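Local structure of extracellular solute-binding protein (Bordetella parapertussis, 3PU5) at residues S128-E131 against F132-T136; A179-E182 against R183-P186. The protein probably binds a small solute, perhaps a polyamine, outside the cytoplasm and hands it to a membrane transporter, as periplasmic binding proteins do. All coordinates share one frame; numbering follows the deposited sequence.

Interaction 1: residues S128-E131 against F132-T136; sequences SWKE and FVERT
Two torsions bring Glu131 and Arg135 together on the first turns of helix 129-138. Glu131 sets CG opposite its own backbone N (chi1 -177°) and runs on extended, while Arg135 keeps CG beside its N and bends at chi3 (67°). The two chains therefore lie side by side and point the same way. Arg135 CD rests 3.5 Å from Glu131 CG, and at the ends Arg135 NH1 donates to Glu131 OE2 over 3.0 Å, a salt bridge that uses the anti side of the carboxylate and the edge of the guanidinium, the two planes being nearly coplanar. Ser128 is the N-cap: its OG accepts from Glu131 N at 2.8 Å, and its carbonyl O opens the i to i+4 ladder by taking Phe132 N at 3.0 Å. On the buried side, Phe132 CD2 comes to the edge of the Trp129 indole, 4.2 Å from Trp129 CE3. Phe132 O is in turn gripped twice, from opposite faces of its plane, by Thr136 N at 3.1 Å and Thr136 OG1 at 2.7 Å, one turn on. Lys127 N donates to Glu131 OE1, and Glu140 forms a salt bridge with Arg135 NE. With each carboxylate oxygen engaged and Arg135 shared between two acids, the partners probably limit each other's rotation, an arrangement consistent with a carboxylate stabilised as an anion.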
ATOM      1  N   SER A 128     -11.472 -11.447  12.359  1.00 11.42           N
ATOM      2  CA  SER A 128     -10.118 -11.871  12.033  1.00 10.51           C
ATOM      3  C   SER A 128     -10.038 -12.570  10.681  1.00 11.31           C
ATOM      4  O   SER A 128     -11.047 -13.044  10.155  1.00 10.00           O
ATOM      5  CB  SER A 128      -9.588 -12.813  13.112  1.00 11.05           C
ATOM      6  OG  SER A 128     -10.298 -14.039  13.080  1.00 11.83           O
ATOM      7  N   TRP A 129      -8.826 -12.627  10.129  1.00 11.43           N
ATOM      8  CA  TRP A 129      -8.554 -13.413   8.928  1.00 11.22           C
ATOM      9  C   TRP A 129      -8.890 -14.879   9.176  1.00 11.24           C
ATOM     10  O   TRP A 129      -9.389 -15.589   8.291  1.00 10.24           O
ATOM     11  CB  TRP A 129      -7.070 -13.325   8.567  1.00 10.38           C
ATOM     12  CG  TRP A 129      -6.622 -11.982   8.048  1.00 11.76           C
ATOM     13  CD1 TRP A 129      -5.790 -11.081   8.672  1.00 11.42           C
ATOM     14  CD2 TRP A 129      -6.968 -11.403   6.788  1.00  9.93           C
ATOM     15  NE1 TRP A 129      -5.602  -9.976   7.867  1.00  7.92           N
ATOM     16  CE2 TRP A 129      -6.322 -10.148   6.709  1.00 10.29           C
ATOM     17  CE3 TRP A 129      -7.765 -11.824   5.714  1.00 10.44           C
ATOM     18  CZ2 TRP A 129      -6.452  -9.309   5.598  1.00 12.40           C
ATOM     19  CZ3 TRP A 129      -7.897 -10.992   4.616  1.00  9.01           C
ATOM     20  CH2 TRP A 129      -7.241  -9.747   4.565  1.00  9.52           C
ATOM     21  N   LYS A 130      -8.569 -15.341  10.381  1.00 11.00           N
ATOM     22  CA  LYS A 130      -8.809 -16.728  10.753  1.00 12.40           C
ATOM     23  C   LYS A 130     -10.311 -17.027  10.745  1.00 11.38           C
ATOM     24  O   LYS A 130     -10.747 -18.060  10.229  1.00 11.42           O
ATOM     25  CB  LYS A 130      -8.188 -17.019  12.129  1.00 13.31           C
ATOM     26  CG  LYS A 130      -8.354 -18.449  12.608  1.00 19.42           C
ATOM     27  CD  LYS A 130      -7.571 -18.680  13.900  1.00 26.87           C
ATOM     28  CE  LYS A 130      -6.063 -18.546  13.667  1.00 32.41           C
ATOM     29  NZ  LYS A 130      -5.305 -18.143  14.902  1.00 40.31           N
ATOM     30  N   GLU A 131     -11.100 -16.120  11.314  1.00  9.40           N
ATOM     31  CA  GLU A 131     -12.552 -16.289  11.322  1.00 11.14           C
ATOM     32  C   GLU A 131     -13.085 -16.277   9.884  1.00 10.64           C
ATOM     33  O   GLU A 131     -13.885 -17.123   9.496  1.00 10.73           O
ATOM     34  CB  GLU A 131     -13.213 -15.183  12.138  1.00 11.76           C
ATOM     35  CG  GLU A 131     -14.709 -15.335  12.241  1.00 14.96           C
ATOM     36  CD  GLU A 131     -15.365 -14.255  13.074  1.00 16.36           C
ATOM     37  OE1 GLU A 131     -14.641 -13.481  13.738  1.00 18.17           O
ATOM     38  OE2 GLU A 131     -16.613 -14.182  13.057  1.00 19.70           O
ATOM     39  N   PHE A 132     -12.633 -15.306   9.099  1.00 10.14           N
ATOM     40  CA  PHE A 132     -12.975 -15.237   7.680  1.00  9.75           C
ATOM     41  C   PHE A 132     -12.716 -16.566   6.967  1.00  8.91           C
ATOM     42  O   PHE A 132     -13.577 -17.085   6.253  1.00  9.27           O
ATOM     43  CB  PHE A 132     -12.166 -14.114   7.016  1.00 10.15           C
ATOM     44  CG  PHE A 132     -12.285 -14.080   5.518  1.00  9.82           C
ATOM     45  CD1 PHE A 132     -13.527 -14.054   4.912  1.00  9.43           C
ATOM     46  CD2 PHE A 132     -11.149 -14.062   4.717  1.00 10.20           C
ATOM     47  CE1 PHE A 132     -13.637 -14.018   3.523  1.00  9.41           C
ATOM     48  CE2 PHE A 132     -11.253 -14.025   3.329  1.00  9.72           C
ATOM     49  CZ  PHE A 132     -12.500 -13.999   2.734  1.00  8.44           C
ATOM     50  N   VAL A 133     -11.520 -17.111   7.154  1.00  9.41           N
ATOM     51  CA  VAL A 133     -11.162 -18.384   6.530  1.00 11.83           C
ATOM     52  C   VAL A 133     -12.038 -19.548   7.013  1.00 10.99           C
ATOM     53  O   VAL A 133     -12.638 -20.261   6.214  1.00 11.58           O
ATOM     54  CB  VAL A 133      -9.671 -18.738   6.763  1.00 11.32           C
ATOM     55  CG1 VAL A 133      -9.366 -20.149   6.250  1.00 12.64           C
ATOM     56  CG2 VAL A 133      -8.771 -17.712   6.102  1.00 10.12           C
ATOM     57  N   GLU A 134     -12.116 -19.731   8.322  1.00 12.25           N
ATOM     58  CA  GLU A 134     -12.781 -20.903   8.871  1.00 11.93           C
ATOM     59  C   GLU A 134     -14.280 -20.867   8.620  1.00 12.63           C
ATOM     60  O   GLU A 134     -14.882 -21.896   8.358  1.00 13.69           O
ATOM     61  CB  GLU A 134     -12.492 -21.049  10.366  1.00 12.23           C
ATOM     62  CG  GLU A 134     -11.024 -21.250  10.696  1.00 14.62           C
ATOM     63  CD  GLU A 134     -10.403 -22.456  10.000  1.00 18.44           C
ATOM     64  OE1 GLU A 134     -11.128 -23.428   9.690  1.00 17.19           O
ATOM     65  OE2 GLU A 134      -9.174 -22.430   9.765  1.00 19.03           O
ATOM     66  N   ARG A 135     -14.884 -19.684   8.697  1.00 13.68           N
ATOM     67  CA  ARG A 135     -16.306 -19.558   8.397  1.00 12.34           C
ATOM     68  C   ARG A 135     -16.575 -19.771   6.898  1.00 12.74           C
ATOM     69  O   ARG A 135     -17.592 -20.366   6.513  1.00 10.84           O
ATOM     70  CB  ARG A 135     -16.873 -18.224   8.910  1.00 11.52           C
ATOM     71  CG  ARG A 135     -17.012 -18.171  10.439  1.00 14.60           C
ATOM     72  CD  ARG A 135     -17.573 -16.833  10.935  1.00 13.83           C
ATOM     73  NE  ARG A 135     -18.960 -16.615  10.530  1.00 19.33           N
ATOM     74  CZ  ARG A 135     -19.650 -15.501  10.774  1.00 21.82           C
ATOM     75  NH1 ARG A 135     -19.078 -14.497  11.430  1.00 23.10           N
ATOM     76  NH2 ARG A 135     -20.911 -15.388  10.367  1.00 25.28           N
ATOM     77  N   THR A 136     -15.663 -19.302   6.047  1.00 10.54           N
ATOM     78  CA  THR A 136     -15.794 -19.576   4.614  1.00  9.72           C
ATOM     79  C   THR A 136     -15.798 -21.084   4.344  1.00 10.84           C
ATOM     80  O   THR A 136     -16.674 -21.609   3.662  1.00 11.18           O
ATOM     81  CB  THR A 136     -14.655 -18.930   3.809  1.00 11.63           C
ATOM     82  OG1 THR A 136     -14.772 -17.506   3.891  1.00  9.86           O
ATOM     83  CG2 THR A 136     -14.719 -19.366   2.341  1.00 10.82           C
TER

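Interaction 2: residues A179-E182 against R183-P186; sequences ATLE and RMKP
Arg183 N still reaches Ala179 O at 3.2 Å, the i to i+4 partner, where an alpha-helix passes into a 3-10 segment, but it also bonds weakly to Thr180 O at 3.0 Å. Met184 N and Lys185 N divide themselves in the same way, each held weakly by an i-4 and an i-3 carbonyl. Pro186, which has no N-H to give, follows with CD 3.8 Å from Glu182 O. Among the side chains, Met184 SE, of a selenomethionine, lies 4.4 Å from Leu181 CD1, a loose apolar touch on the buried side. The aliphatic part of Arg183 lies back along the helix, CG 3.3 Å from Ala179 O, because chi1 (-67°) sets CG beside the backbone N. Farther out, Phe163 of helix 156-167 packs on both Thr180 and Met184, and Trp319 of helix 305-322 on Leu181. Arg322 of that last helix draws in Glu182 through a salt bridge and receives Lys185 NZ at its carbonyl, while Glu134 pairs with Arg183. Thr180 OG1, hydrogen-bonded to Ala176 O one turn back, also meets a water, which donates to Thr180 OG1 and accepts from Arg183 NH1, 2.9 Å from each.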
ATOM      1  N   ALA A 179      -2.480 -23.847   0.524  1.00 14.25           N
ATOM      2  CA  ALA A 179      -3.329 -24.856   1.144  1.00 17.39           C
ATOM      3  C   ALA A 179      -4.545 -24.230   1.828  1.00 14.44           C
ATOM      4  O   ALA A 179      -5.625 -24.799   1.799  1.00 16.59           O
ATOM      5  CB  ALA A 179      -2.528 -25.692   2.137  1.00 19.99           C
ATOM      6  N   THR A 180      -4.359 -23.069   2.452  1.00 13.97           N
ATOM      7  CA  THR A 180      -5.463 -22.350   3.085  1.00 14.34           C
ATOM      8  C   THR A 180      -6.492 -21.935   2.045  1.00 14.10           C
ATOM      9  O   THR A 180      -7.681 -22.205   2.190  1.00 13.24           O
ATOM     10  CB  THR A 180      -4.969 -21.093   3.838  1.00 12.62           C
ATOM     11  OG1 THR A 180      -4.093 -21.492   4.897  1.00 15.52           O
ATOM     12  CG2 THR A 180      -6.126 -20.335   4.444  1.00 12.42           C
ATOM     13  N   LEU A 181      -6.027 -21.284   0.985  1.00 12.61           N
ATOM     14  CA  LEU A 181      -6.921 -20.818  -0.068  1.00 13.13           C
ATOM     15  C   LEU A 181      -7.609 -21.989  -0.758  1.00 13.93           C
ATOM     16  O   LEU A 181      -8.775 -21.902  -1.171  1.00 11.81           O
ATOM     17  CB  LEU A 181      -6.150 -19.974  -1.084  1.00 12.07           C
ATOM     18  CG  LEU A 181      -6.971 -19.387  -2.231  1.00 13.57           C
ATOM     19  CD1 LEU A 181      -8.034 -18.420  -1.696  1.00 10.79           C
ATOM     20  CD2 LEU A 181      -6.042 -18.688  -3.208  1.00 12.28           C
ATOM     21  N   GLU A 182      -6.888 -23.097  -0.869  1.00 13.44           N
ATOM     22  CA  GLU A 182      -7.441 -24.288  -1.498  1.00 16.96           C
ATOM     23  C   GLU A 182      -8.652 -24.792  -0.711  1.00 13.71           C
ATOM     24  O   GLU A 182      -9.600 -25.301  -1.294  1.00 14.53           O
ATOM     25  CB  GLU A 182      -6.377 -25.381  -1.611  1.00 16.44           C
ATOM     26  CG  GLU A 182      -6.833 -26.584  -2.401  1.00 23.84           C
ATOM     27  CD  GLU A 182      -5.693 -27.529  -2.736  1.00 30.90           C
ATOM     28  OE1 GLU A 182      -4.674 -27.518  -2.012  1.00 31.06           O
ATOM     29  OE2 GLU A 182      -5.818 -28.278  -3.726  1.00 39.48           O
ATOM     30  N   ARG A 183      -8.608 -24.641   0.609  1.00 14.04           N
ATOM     31  CA  ARG A 183      -9.745 -24.974   1.477  1.00 14.70           C
ATOM     32  C   ARG A 183     -10.949 -24.073   1.194  1.00 13.28           C
ATOM     33  O   ARG A 183     -12.105 -24.488   1.314  1.00 12.79           O
ATOM     34  CB  ARG A 183      -9.340 -24.837   2.955  1.00 16.95           C
ATOM     35  CG  ARG A 183      -8.302 -25.869   3.443  1.00 15.85           C
ATOM     36  CD  ARG A 183      -7.798 -25.523   4.842  1.00 18.45           C
ATOM     37  NE  ARG A 183      -8.884 -25.592   5.810  1.00 21.22           N
ATOM     38  CZ  ARG A 183      -9.039 -24.759   6.831  1.00 17.86           C
ATOM     39  NH1 ARG A 183      -8.176 -23.765   7.034  1.00 16.87           N
ATOM     40  NH2 ARG A 183     -10.071 -24.917   7.645  1.00 21.41           N
HETATM   41  N   MSE A 184     -10.676 -22.830   0.812  1.00 14.39           N
HETATM   42  CA  MSE A 184     -11.738 -21.850   0.599  1.00 12.56           C
HETATM   43  C   MSE A 184     -12.279 -21.898  -0.822  1.00 12.68           C
HETATM   44  O   MSE A 184     -13.396 -21.438  -1.087  1.00 10.68           O
HETATM   45  CB  MSE A 184     -11.226 -20.439   0.884  1.00 13.39           C
HETATM   46  CG  MSE A 184     -10.660 -20.246   2.281  1.00 12.00           C
HETATM   47 SE   MSE A 184      -9.708 -18.525   2.379  1.00 22.87          SE
HETATM   48  CE  MSE A 184     -11.171 -17.344   1.899  1.00 11.60           C
ATOM     49  N   LYS A 185     -11.484 -22.461  -1.729  1.00 12.84           N
ATOM     50  CA  LYS A 185     -11.763 -22.398  -3.168  1.00 13.64           C
ATOM     51  C   LYS A 185     -13.211 -22.721  -3.602  1.00 13.74           C
ATOM     52  O   LYS A 185     -13.752 -22.053  -4.483  1.00 10.39           O
ATOM     53  CB  LYS A 185     -10.758 -23.253  -3.959  1.00 15.22           C
ATOM     54  CG  LYS A 185     -10.872 -23.071  -5.469  1.00 21.29           C
ATOM     55  CD  LYS A 185      -9.787 -23.816  -6.239  1.00 24.91           C
ATOM     56  CE  LYS A 185      -9.918 -25.324  -6.087  1.00 30.55           C
ATOM     57  NZ  LYS A 185      -8.884 -26.039  -6.895  1.00 34.65           N
ATOM     58  N   PRO A 186     -13.837 -23.748  -2.998  1.00 10.92           N
ATOM     59  CA  PRO A 186     -15.204 -24.112  -3.396  1.00 12.85           C
ATOM     60  C   PRO A 186     -16.224 -22.997  -3.189  1.00 13.78           C
ATOM     61  O   PRO A 186     -17.271 -22.999  -3.847  1.00 12.77           O
ATOM     62  CB  PRO A 186     -15.546 -25.280  -2.461  1.00 13.40           C
ATOM     63  CG  PRO A 186     -14.227 -25.859  -2.078  1.00 15.62           C
ATOM     64  CD  PRO A 186     -13.274 -24.695  -2.024  1.00 12.88           C
TER
HETATM   65  O   HOH W   1      -5.383 -23.616   6.360  1.00 14.87           O

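In the fold
From the N terminus, the chain first makes interaction 1 at the start of helix 129-138, passes through strand 145-148 and helix 156-167, and then makes interaction 2 at the end of helix 174-184. Each contact is local to its own helix and closes no long loop; the two follow in series, neither nesting nor crossing. The centres of interaction 1 and interaction 2 are nevertheless only about 11 Å apart, and the helices meet directly. Val133 CG1 packs 3.7 Å from Thr180 CG2 and Phe132 CE2 3.6 Å from Met184 CE, beside the Glu134-Arg183 salt bridge. Helix 156-167 touches both, so three helices are tied together, with strand 111-117 against Trp129 and Phe132.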